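Local coordinates for protein Xyn30D (Paenibacillus barcinonensis, PDB 4QB6) that binds glucuronic acid-bearing xylan sugars through this calcium-binding carbohydrate-binding domain, attached to a family 30 enzyme that is probably a glucuronoxylan-specific xylanase, at residues 40-45 and 64-69; 76-81 and 154-159. One frame throughout, in Å; residues are numbered along the deposited sequence. Where two conformers were deposited one is given.

Contact 1. Residues 40-45 and 64-69; sequences YEAETG and GYVNFN. With CA (calcium ion), chain D; CA (calcium ion), chain C; GCU (alpha-D-glucopyranuronic acid), chain B.
Glu43 reaches across to Gly64, and the two share a calcium ion. CB of Glu43 starts beside the Val66 methyl CG2, 4.3 Å away. From there CG is tucked between the backbone N and the carbonyl carbon (chi1 63°), and the chain bends again at the next bond (chi2 -89°), which carries CG past Gly64 N and brings the carboxylate round to the metal. Both carboxylate oxygens bind the ion in bidentate fashion, OE1 of Glu43 at 2.5 Å and OE2 at 2.4 Å. OE1 also accepts a weak, bent hydrogen bond from Gly64 N (3.1 Å, 142°). The carbonyl of the same glycine turns to the calcium, Gly64 O lying 2.4 Å from it, so the metal probably offsets the repulsion between these crowded oxygens. Glu41 adds OE1; Thr61 O and the backbone and side chain of Asp157 bring the ligands to seven. Beside this polar end is a small apolar patch, where Val66 CG2 rests 3.8 Å from Ala42 CB and also lies against the Ala42 carbonyl. Farther along 64-69 the strand serves a second calcium. Asn67 offers OD1 at 2.4 Å from this ion, while its ND2 is held by Glu54 OE1, so the two ends of the amide together set its rotation. Phe68 O binds the same metal, as do Glu152, two waters, and O4 and O6A of the glucuronic acid, so the ion joins sugar to protein directly. The pair of sites fits a family 35 carbohydrate-binding module: one calcium held wholly by protein ligands, the other built into the uronic acid pocket.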
ATOM      1  N   TYR A  40       5.029  -5.583  -6.034  1.00  9.22           N
ATOM      2  CA  TYR A  40       5.205  -6.254  -4.746  1.00  9.41           C
ATOM      3  C   TYR A  40       3.818  -6.527  -4.200  1.00  9.36           C
ATOM      4  O   TYR A  40       3.035  -5.584  -3.992  1.00  9.82           O
ATOM      5  CB  TYR A  40       5.951  -5.368  -3.778  1.00  9.60           C
ATOM      6  CG  TYR A  40       7.325  -4.924  -4.244  1.00 10.03           C
ATOM      7  CD1 TYR A  40       7.480  -3.794  -5.007  1.00 10.26           C
ATOM      8  CD2 TYR A  40       8.466  -5.679  -3.973  1.00 10.87           C
ATOM      9  CE1 TYR A  40       8.736  -3.377  -5.473  1.00 10.46           C
ATOM     10  CE2 TYR A  40       9.712  -5.279  -4.414  1.00 11.21           C
ATOM     11  CZ  TYR A  40       9.842  -4.124  -5.137  1.00 11.01           C
ATOM     12  OH  TYR A  40      11.104  -3.732  -5.602  1.00 12.11           O
ATOM     13  N   GLU A  41       3.474  -7.791  -3.953  0.50  8.88           N
ATOM     14  CA  GLU A  41       2.196  -8.155  -3.342  0.50  9.02           C
ATOM     15  C   GLU A  41       2.071  -7.630  -1.916  0.50  8.85           C
ATOM     16  O   GLU A  41       3.015  -7.615  -1.149  0.50  9.46           O
ATOM     17  CB  GLU A  41       2.033  -9.668  -3.301  0.50  9.23           C
ATOM     18  CG  GLU A  41       1.853 -10.340  -4.653  0.50  9.17           C
ATOM     19  CD  GLU A  41       0.668  -9.811  -5.464  0.50  9.16           C
ATOM     20  OE1 GLU A  41      -0.239  -9.175  -4.863  0.50  9.02           O
ATOM     21  OE2 GLU A  41       0.618  -9.997  -6.709  0.50  9.69           O
ATOM     22  N   ALA A  42       0.877  -7.218  -1.534  1.00  8.57           N
ATOM     23  CA  ALA A  42       0.678  -6.777  -0.141  1.00  8.93           C
ATOM     24  C   ALA A  42       0.699  -7.928   0.839  1.00  9.79           C
ATOM     25  O   ALA A  42       1.050  -7.737   1.998  1.00  9.85           O
ATOM     26  CB  ALA A  42      -0.639  -6.030  -0.048  1.00  8.86           C
ATOM     27  N   GLU A  43       0.318  -9.112   0.373  1.00 10.58           N
ATOM     28  CA  GLU A  43       0.052 -10.250   1.231  1.00 12.99           C
ATOM     29  C   GLU A  43       1.265 -11.114   1.506  1.00 15.47           C
ATOM     30  O   GLU A  43       1.180 -11.947   2.429  1.00 18.74           O
ATOM     31  CB  GLU A  43      -1.069 -11.123   0.651  1.00 12.88           C
ATOM     32  CG  GLU A  43      -0.773 -11.758  -0.695  1.00 12.63           C
ATOM     33  CD  GLU A  43      -1.154 -10.909  -1.883  1.00 11.10           C
ATOM     34  OE1 GLU A  43      -1.265 -11.440  -2.985  1.00 10.72           O
ATOM     35  OE2 GLU A  43      -1.334  -9.656  -1.754  1.00  9.61           O
ATOM     36  N   THR A  44       2.342 -10.961   0.760  0.50 16.31           N
ATOM     37  CA  THR A  44       3.558 -11.774   0.966  0.50 18.01           C
ATOM     38  C   THR A  44       4.769 -10.819   0.793  0.50 19.01           C
ATOM     39  O   THR A  44       4.688  -9.888   0.017  0.50 22.44           O
ATOM     40  CB  THR A  44       3.559 -12.968  -0.027  0.50 18.39           C
ATOM     41  OG1 THR A  44       3.366 -12.484  -1.366  0.50 17.02           O
ATOM     42  CG2 THR A  44       2.460 -13.976   0.303  0.50 18.63           C
ATOM     43  N   GLY A  45       5.876 -11.032   1.535  1.00 20.72           N
ATOM     44  CA  GLY A  45       7.039 -10.102   1.593  1.00 20.17           C
ATOM     45  C   GLY A  45       6.824  -8.876   2.501  1.00 17.36           C
ATOM     46  O   GLY A  45       7.559  -7.834   2.438  1.00 19.03           O
ATOM     47  N   GLY A  64      -3.815 -13.131  -2.700  1.00 10.71           N
ATOM     48  CA  GLY A  64      -4.867 -12.479  -1.954  1.00 10.01           C
ATOM     49  C   GLY A  64      -4.660 -10.987  -1.890  1.00  8.51           C
ATOM     50  O   GLY A  64      -4.070 -10.407  -2.773  1.00  8.70           O
ATOM     51  N   TYR A  65      -5.190 -10.404  -0.818  1.00  8.29           N
ATOM     52  CA  TYR A  65      -5.033  -8.982  -0.538  1.00  7.92           C
ATOM     53  C   TYR A  65      -5.010  -8.831   0.956  1.00  7.98           C
ATOM     54  O   TYR A  65      -5.291  -9.781   1.700  1.00  8.96           O
ATOM     55  CB  TYR A  65      -6.154  -8.141  -1.186  1.00  8.15           C
ATOM     56  CG  TYR A  65      -7.532  -8.563  -0.771  1.00  8.33           C
ATOM     57  CD1 TYR A  65      -8.122  -8.075   0.377  1.00  8.49           C
ATOM     58  CD2 TYR A  65      -8.268  -9.469  -1.533  1.00  8.81           C
ATOM     59  CE1 TYR A  65      -9.363  -8.492   0.787  1.00  9.59           C
ATOM     60  CE2 TYR A  65      -9.520  -9.886  -1.151  1.00  9.42           C
ATOM     61  CZ  TYR A  65     -10.073  -9.387   0.013  1.00  9.52           C
ATOM     62  OH  TYR A  65     -11.325  -9.838   0.384  1.00 11.56           O
ATOM     63  N   VAL A  66      -4.683  -7.629   1.416  1.00  7.33           N
ATOM     64  CA  VAL A  66      -4.636  -7.374   2.870  1.00  7.46           C
ATOM     65  C   VAL A  66      -5.830  -6.530   3.279  1.00  7.45           C
ATOM     66  O   VAL A  66      -6.127  -5.502   2.642  1.00  7.87           O
ATOM     67  CB  VAL A  66      -3.326  -6.706   3.263  1.00  8.11           C
ATOM     68  CG1 VAL A  66      -3.368  -6.282   4.725  1.00  8.26           C
ATOM     69  CG2 VAL A  66      -2.171  -7.649   2.998  1.00  8.61           C
ATOM     70  N   ASN A  67      -6.482  -6.943   4.355  1.00  7.49           N
ATOM     71  CA  ASN A  67      -7.551  -6.226   4.964  1.00  7.93           C
ATOM     72  C   ASN A  67      -7.037  -5.604   6.255  1.00  7.81           C
ATOM     73  O   ASN A  67      -6.607  -6.327   7.166  1.00  8.60           O
ATOM     74  CB  ASN A  67      -8.684  -7.227   5.235  1.00  8.65           C
ATOM     75  CG  ASN A  67      -9.861  -6.595   5.883  1.00  9.93           C
ATOM     76  OD1 ASN A  67      -9.820  -5.440   6.245  1.00  9.46           O
ATOM     77  ND2 ASN A  67     -10.931  -7.353   6.069  1.00 12.37           N
ATOM     78  N   PHE A  68      -6.985  -4.274   6.339  1.00  7.55           N
ATOM     79  CA  PHE A  68      -6.657  -3.597   7.609  1.00  7.95           C
ATOM     80  C   PHE A  68      -7.794  -3.803   8.575  1.00  8.14           C
ATOM     81  O   PHE A  68      -8.925  -3.589   8.225  1.00  8.90           O
ATOM     82  CB  PHE A  68      -6.473  -2.087   7.396  1.00  7.86           C
ATOM     83  CG  PHE A  68      -5.342  -1.674   6.473  1.00  7.91           C
ATOM     84  CD1 PHE A  68      -4.066  -1.406   6.975  1.00  8.37           C
ATOM     85  CD2 PHE A  68      -5.577  -1.462   5.110  1.00  8.54           C
ATOM     86  CE1 PHE A  68      -3.086  -0.934   6.145  1.00  8.62           C
ATOM     87  CE2 PHE A  68      -4.557  -0.999   4.297  1.00  8.67           C
ATOM     88  CZ  PHE A  68      -3.317  -0.756   4.807  1.00  8.82           C
ATOM     89  N   ASN A  69      -7.503  -4.170   9.814  1.00  8.52           N
ATOM     90  CA  ASN A  69      -8.610  -4.362  10.761  1.00  9.57           C
ATOM     91  C   ASN A  69      -8.880  -3.249  11.720  1.00  9.28           C
ATOM     92  O   ASN A  69     -10.032  -3.082  12.156  1.00 10.76           O
ATOM     93  CB  ASN A  69      -8.417  -5.639  11.542  1.00 12.12           C
ATOM     94  CG  ASN A  69      -8.507  -6.853  10.659  1.00 14.73           C
ATOM     95  OD1 ASN A  69      -7.592  -7.644  10.624  1.00 17.95           O
ATOM     96  ND2 ASN A  69      -9.577  -6.942   9.871  1.00 15.83           N
TER
HETATM   97 CA    CA D 204      -2.301  -9.363  -3.959  1.00  8.45          CA
HETATM   98 CA    CA C 203     -10.850  -3.399   6.823  1.00  8.23          CA
HETATM   99  C1  GCU B   2     -16.135  -5.415   5.001  1.00 17.30           C
HETATM  100  C2  GCU B   2     -15.312  -6.131   3.962  1.00 16.50           C
HETATM  101  C3  GCU B   2     -13.831  -6.054   4.262  1.00 16.47           C
HETATM  102  C4  GCU B   2     -13.424  -4.540   4.504  1.00 13.77           C
HETATM  103  C5  GCU B   2     -14.287  -3.989   5.623  1.00 14.37           C
HETATM  104  C6  GCU B   2     -13.995  -2.580   5.938  1.00 13.87           C
HETATM  105  O2  GCU B   2     -15.791  -7.491   3.801  1.00 18.07           O
HETATM  106  O3  GCU B   2     -12.995  -6.572   3.232  1.00 15.22           O
HETATM  107  O4  GCU B   2     -12.053  -4.514   4.958  1.00 10.35           O
HETATM  108  O5  GCU B   2     -15.617  -4.095   5.159  1.00 16.25           O
HETATM  109  O6A GCU B   2     -12.836  -2.266   6.244  1.00 10.58           O
HETATM  110  O6B GCU B   2     -14.890  -1.746   5.898  1.00 16.45           O
HETATM  111  O   HOH W   1      -9.404  -2.821   4.920  1.00  8.50           O
HETATM  112  O   HOH W   2     -12.037  -4.911   8.275  1.00 12.71           O

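Contact 2. Residues 76-81 and 154-159. With CA (calcium ion), chain D; GCU (alpha-D-glucopyranuronic acid), chain B.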
ATOM      1  N   ILE A  76       0.817  -2.231   6.961  1.00  7.34           N
ATOM      2  CA  ILE A  76       1.532  -3.135   6.079  1.00  7.45           C
ATOM      3  C   ILE A  76       2.917  -2.569   5.858  1.00  7.75           C
ATOM      4  O   ILE A  76       3.042  -1.396   5.485  1.00  8.09           O
ATOM      5  CB  ILE A  76       0.826  -3.247   4.701  1.00  7.63           C
ATOM      6  CG1 ILE A  76      -0.626  -3.650   4.838  1.00  7.99           C
ATOM      7  CG2 ILE A  76       1.608  -4.200   3.807  1.00  8.11           C
ATOM      8  CD1 ILE A  76      -1.405  -3.530   3.532  1.00  8.40           C
ATOM      9  N   GLU A  77       3.957  -3.365   6.100  1.00  8.33           N
ATOM     10  CA  GLU A  77       5.318  -2.941   5.846  1.00  9.26           C
ATOM     11  C   GLU A  77       5.979  -3.857   4.849  1.00  9.07           C
ATOM     12  O   GLU A  77       6.050  -5.067   5.071  1.00  9.79           O
ATOM     13  CB  GLU A  77       6.120  -2.974   7.147  1.00 11.36           C
ATOM     14  CG  GLU A  77       7.555  -2.481   6.963  1.00 14.80           C
ATOM     15  CD  GLU A  77       8.441  -2.545   8.199  1.00 21.07           C
ATOM     16  OE1 GLU A  77       8.089  -3.235   9.175  1.00 27.46           O
ATOM     17  OE2 GLU A  77       9.561  -1.963   8.142  1.00 26.06           O
ATOM     18  N   TRP A  78       6.405  -3.290   3.723  1.00  9.03           N
ATOM     19  CA  TRP A  78       7.252  -3.971   2.749  1.00  9.69           C
ATOM     20  C   TRP A  78       8.679  -3.791   3.194  1.00 11.18           C
ATOM     21  O   TRP A  78       9.153  -2.691   3.399  1.00 10.90           O
ATOM     22  CB  TRP A  78       7.045  -3.374   1.360  1.00  9.18           C
ATOM     23  CG  TRP A  78       5.761  -3.730   0.713  1.00  8.99           C
ATOM     24  CD1 TRP A  78       5.541  -4.785  -0.125  1.00  9.32           C
ATOM     25  CD2 TRP A  78       4.509  -3.037   0.826  1.00  9.21           C
ATOM     26  NE1 TRP A  78       4.244  -4.788  -0.536  1.00  9.65           N
ATOM     27  CE2 TRP A  78       3.583  -3.738   0.031  1.00  9.36           C
ATOM     28  CE3 TRP A  78       4.073  -1.903   1.523  1.00  9.17           C
ATOM     29  CZ2 TRP A  78       2.271  -3.326  -0.124  1.00  9.24           C
ATOM     30  CZ3 TRP A  78       2.772  -1.498   1.383  1.00  9.62           C
ATOM     31  CH2 TRP A  78       1.870  -2.220   0.573  1.00  9.89           C
ATOM     32  N   ASN A  79       9.453  -4.854   3.360  0.62 14.59           N
ATOM     33  CA  ASN A  79      10.840  -4.663   3.834  0.62 17.07           C
ATOM     34  C   ASN A  79      11.875  -4.882   2.753  0.62 16.17           C
ATOM     35  O   ASN A  79      13.097  -4.847   3.014  0.62 18.13           O
ATOM     36  CB  ASN A  79      11.146  -5.641   4.955  0.62 19.72           C
ATOM     37  CG  ASN A  79      10.979  -7.073   4.496  0.62 22.30           C
ATOM     38  OD1 ASN A  79       9.851  -7.536   4.303  0.62 27.24           O
ATOM     39  ND2 ASN A  79      12.094  -7.768   4.270  0.62 26.24           N
ATOM     40  N   ALA A  80      11.436  -5.152   1.542  1.00 14.20           N
ATOM     41  CA  ALA A  80      12.403  -5.414   0.481  1.00 14.71           C
ATOM     42  C   ALA A  80      12.075  -4.784  -0.877  1.00 13.86           C
ATOM     43  O   ALA A  80      12.101  -5.440  -1.892  1.00 15.89           O
ATOM     44  CB  ALA A  80      12.599  -6.909   0.331  1.00 17.23           C
ATOM     45  N   ILE A  81      11.856  -3.474  -0.873  0.50 11.58           N
ATOM     46  CA  ILE A  81      11.687  -2.756  -2.134  0.50 10.76           C
ATOM     47  C   ILE A  81      13.034  -2.311  -2.653  0.50 10.39           C
ATOM     48  O   ILE A  81      13.769  -1.533  -2.031  0.50 10.30           O
ATOM     49  CB  ILE A  81      10.819  -1.531  -2.015  0.50 10.18           C
ATOM     50  CG1 ILE A  81       9.397  -1.968  -1.732  0.50 10.10           C
ATOM     51  CG2 ILE A  81      10.884  -0.726  -3.306  0.50 10.24           C
ATOM     52  CD1 ILE A  81       8.587  -0.837  -1.184  0.50 10.29           C
ATOM     53  N   PRO A 154      -8.177   0.997   2.977  1.00  7.51           N
ATOM     54  CA  PRO A 154      -8.672   0.236   1.846  1.00  7.53           C
ATOM     55  C   PRO A 154      -8.166  -1.196   1.896  1.00  7.33           C
ATOM     56  O   PRO A 154      -7.139  -1.458   2.509  1.00  7.94           O
ATOM     57  CB  PRO A 154      -8.066   0.977   0.669  1.00  8.03           C
ATOM     58  CG  PRO A 154      -6.767   1.468   1.185  1.00  8.63           C
ATOM     59  CD  PRO A 154      -7.030   1.836   2.626  1.00  7.95           C
ATOM     60  N   ASN A 155      -8.841  -2.124   1.242  1.00  6.96           N
ATOM     61  CA  ASN A 155      -8.268  -3.433   1.071  1.00  6.84           C
ATOM     62  C   ASN A 155      -7.128  -3.309   0.050  1.00  6.97           C
ATOM     63  O   ASN A 155      -7.313  -2.696  -1.014  1.00  8.19           O
ATOM     64  CB  ASN A 155      -9.283  -4.444   0.600  1.00  6.90           C
ATOM     65  CG  ASN A 155     -10.284  -4.826   1.657  1.00  7.57           C
ATOM     66  OD1 ASN A 155     -10.109  -4.565   2.845  1.00  7.88           O
ATOM     67  ND2 ASN A 155     -11.326  -5.520   1.228  1.00  8.20           N
ATOM     68  N   MET A 156      -5.953  -3.845   0.337  1.00  6.70           N
ATOM     69  CA  MET A 156      -4.745  -3.522  -0.408  1.00  6.85           C
ATOM     70  C   MET A 156      -4.234  -4.734  -1.135  1.00  6.83           C
ATOM     71  O   MET A 156      -3.929  -5.764  -0.515  1.00  6.96           O
ATOM     72  CB  MET A 156      -3.664  -3.001   0.544  1.00  7.93           C
ATOM     73  CG  MET A 156      -2.428  -2.464  -0.155  1.00  8.93           C
ATOM     74  SD  MET A 156      -2.722  -1.096  -1.268  1.00 10.99           S
ATOM     75  CE  MET A 156      -3.298   0.158  -0.225  1.00 11.08           C
ATOM     76  N   ASP A 157      -4.137  -4.647  -2.456  1.00  6.48           N
ATOM     77  CA  ASP A 157      -3.731  -5.801  -3.270  1.00  7.46           C
ATOM     78  C   ASP A 157      -2.239  -5.884  -3.480  1.00  7.49           C
ATOM     79  O   ASP A 157      -1.646  -6.951  -3.287  1.00  7.85           O
ATOM     80  CB  ASP A 157      -4.456  -5.756  -4.617  1.00  7.89           C
ATOM     81  CG  ASP A 157      -4.237  -6.986  -5.447  1.00  8.73           C
ATOM     82  OD1 ASP A 157      -3.866  -8.047  -4.921  1.00  8.82           O
ATOM     83  OD2 ASP A 157      -4.463  -6.850  -6.663  1.00 10.64           O
ATOM     84  N   ASN A 158      -1.642  -4.794  -3.899  1.00  7.27           N
ATOM     85  CA  ASN A 158      -0.224  -4.777  -4.294  1.00  8.03           C
ATOM     86  C   ASN A 158       0.214  -3.345  -4.442  1.00  8.35           C
ATOM     87  O   ASN A 158      -0.636  -2.424  -4.420  1.00  7.91           O
ATOM     88  CB  ASN A 158       0.028  -5.619  -5.589  1.00  8.93           C
ATOM     89  CG  ASN A 158      -0.549  -5.013  -6.841  1.00  9.46           C
ATOM     90  OD1 ASN A 158      -1.134  -5.724  -7.692  1.00 13.78           O
ATOM     91  ND2 ASN A 158      -0.345  -3.791  -7.018  1.00  9.40           N
ATOM     92  N   ILE A 159       1.514  -3.142  -4.563  1.00  8.13           N
ATOM     93  CA  ILE A 159       2.079  -1.889  -5.039  1.00  8.99           C
ATOM     94  C   ILE A 159       2.978  -2.146  -6.221  1.00  8.78           C
ATOM     95  O   ILE A 159       3.548  -3.253  -6.385  1.00  9.27           O
ATOM     96  CB  ILE A 159       2.883  -1.131  -3.976  1.00  9.51           C
ATOM     97  CG1 ILE A 159       4.026  -1.990  -3.421  1.00 10.21           C
ATOM     98  CG2 ILE A 159       1.945  -0.645  -2.908  1.00 10.07           C
ATOM     99  CD1 ILE A 159       4.954  -1.258  -2.493  1.00 11.16           C
TER
HETATM  100 CA    CA D 204      -2.301  -9.363  -3.959  1.00  8.45          CA
HETATM  101  C1  GCU B   2     -16.135  -5.415   5.001  1.00 17.30           C
HETATM  102  C2  GCU B   2     -15.312  -6.131   3.962  1.00 16.50           C
HETATM  103  C3  GCU B   2     -13.831  -6.054   4.262  1.00 16.47           C
HETATM  104  C4  GCU B   2     -13.424  -4.540   4.504  1.00 13.77           C
HETATM  105  C5  GCU B   2     -14.287  -3.989   5.623  1.00 14.37           C
HETATM  106  C6  GCU B   2     -13.995  -2.580   5.938  1.00 13.87           C
HETATM  107  O2  GCU B   2     -15.791  -7.491   3.801  1.00 18.07           O
HETATM  108  O3  GCU B   2     -12.995  -6.572   3.232  1.00 15.22           O
HETATM  109  O4  GCU B   2     -12.053  -4.514   4.958  1.00 10.35           O
HETATM  110  O5  GCU B   2     -15.617  -4.095   5.159  1.00 16.25           O
HETATM  111  O6A GCU B   2     -12.836  -2.266   6.244  1.00 10.58           O
HETATM  112  O6B GCU B   2     -14.890  -1.746   5.898  1.00 16.45           O
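Ile159 sets its CD1 methyl over one face of the Trp78 indole, a CH-pi contact 3.9 Å from the centroid of the five-membered ring and 14° off its normal. Ile159 CG1 sits between the backbone N and carbonyl carbon (chi1 57°), and the CG2 branch reaches the rim of the six-membered ring on that face, 3.8 Å from Trp78 CH2. The indole's opposite face carries Ile76 CG2, offset toward the rim, so the ring is a plate filling the slot between two isoleucines. Met156 CG lies near the ring plane beyond Trp78 CH2, at the edge of the six-membered ring. The same methionine gives Ile76 a seat: Ile76 CD1 rests 3.8 Å from Met156 CB. An alanine in place of Trp78 would probably open a gap beneath Ile159, leave Met156 and Ile76 short of a partner, and deprive Glu41 O of the hydrogen bond from the indole NE1. The axes of segments 76-81 and 155-159 come within 10.4 Å and run 27° apart, without hydrogen bonds between them, as expected of facing layers in a beta-sandwich. Strand 72-83 lies between 46-49 and 140-149 in one sheet; strand 155-163 lies between 38-41 and 87-96 in the other, with Phe93 lying against both Met156 and Ile159.

In the fold
From the N terminus, strand 38-41 leads into the turn that contact 1 ties to residues 64-69, closing a loop that contains strands 46-49 and 51-54. The chain then enters strand 72-83, where contact 2 opens; it closes only after more than seventy residues, when strand 155-163 arrives. The contacts thus follow in series, neither nested nor crossed, yet they meet in space: their centres lie 6 Å apart. Backbone pairs Tyr40 with Ile159 and Val66 with Met156 join them, and Asp157 shares the calcium of contact 1. Contact 2 holds the two main sheets face to face; contact 1 fastens the two-stranded 51-54/65-68 sheet to one sheet's edge.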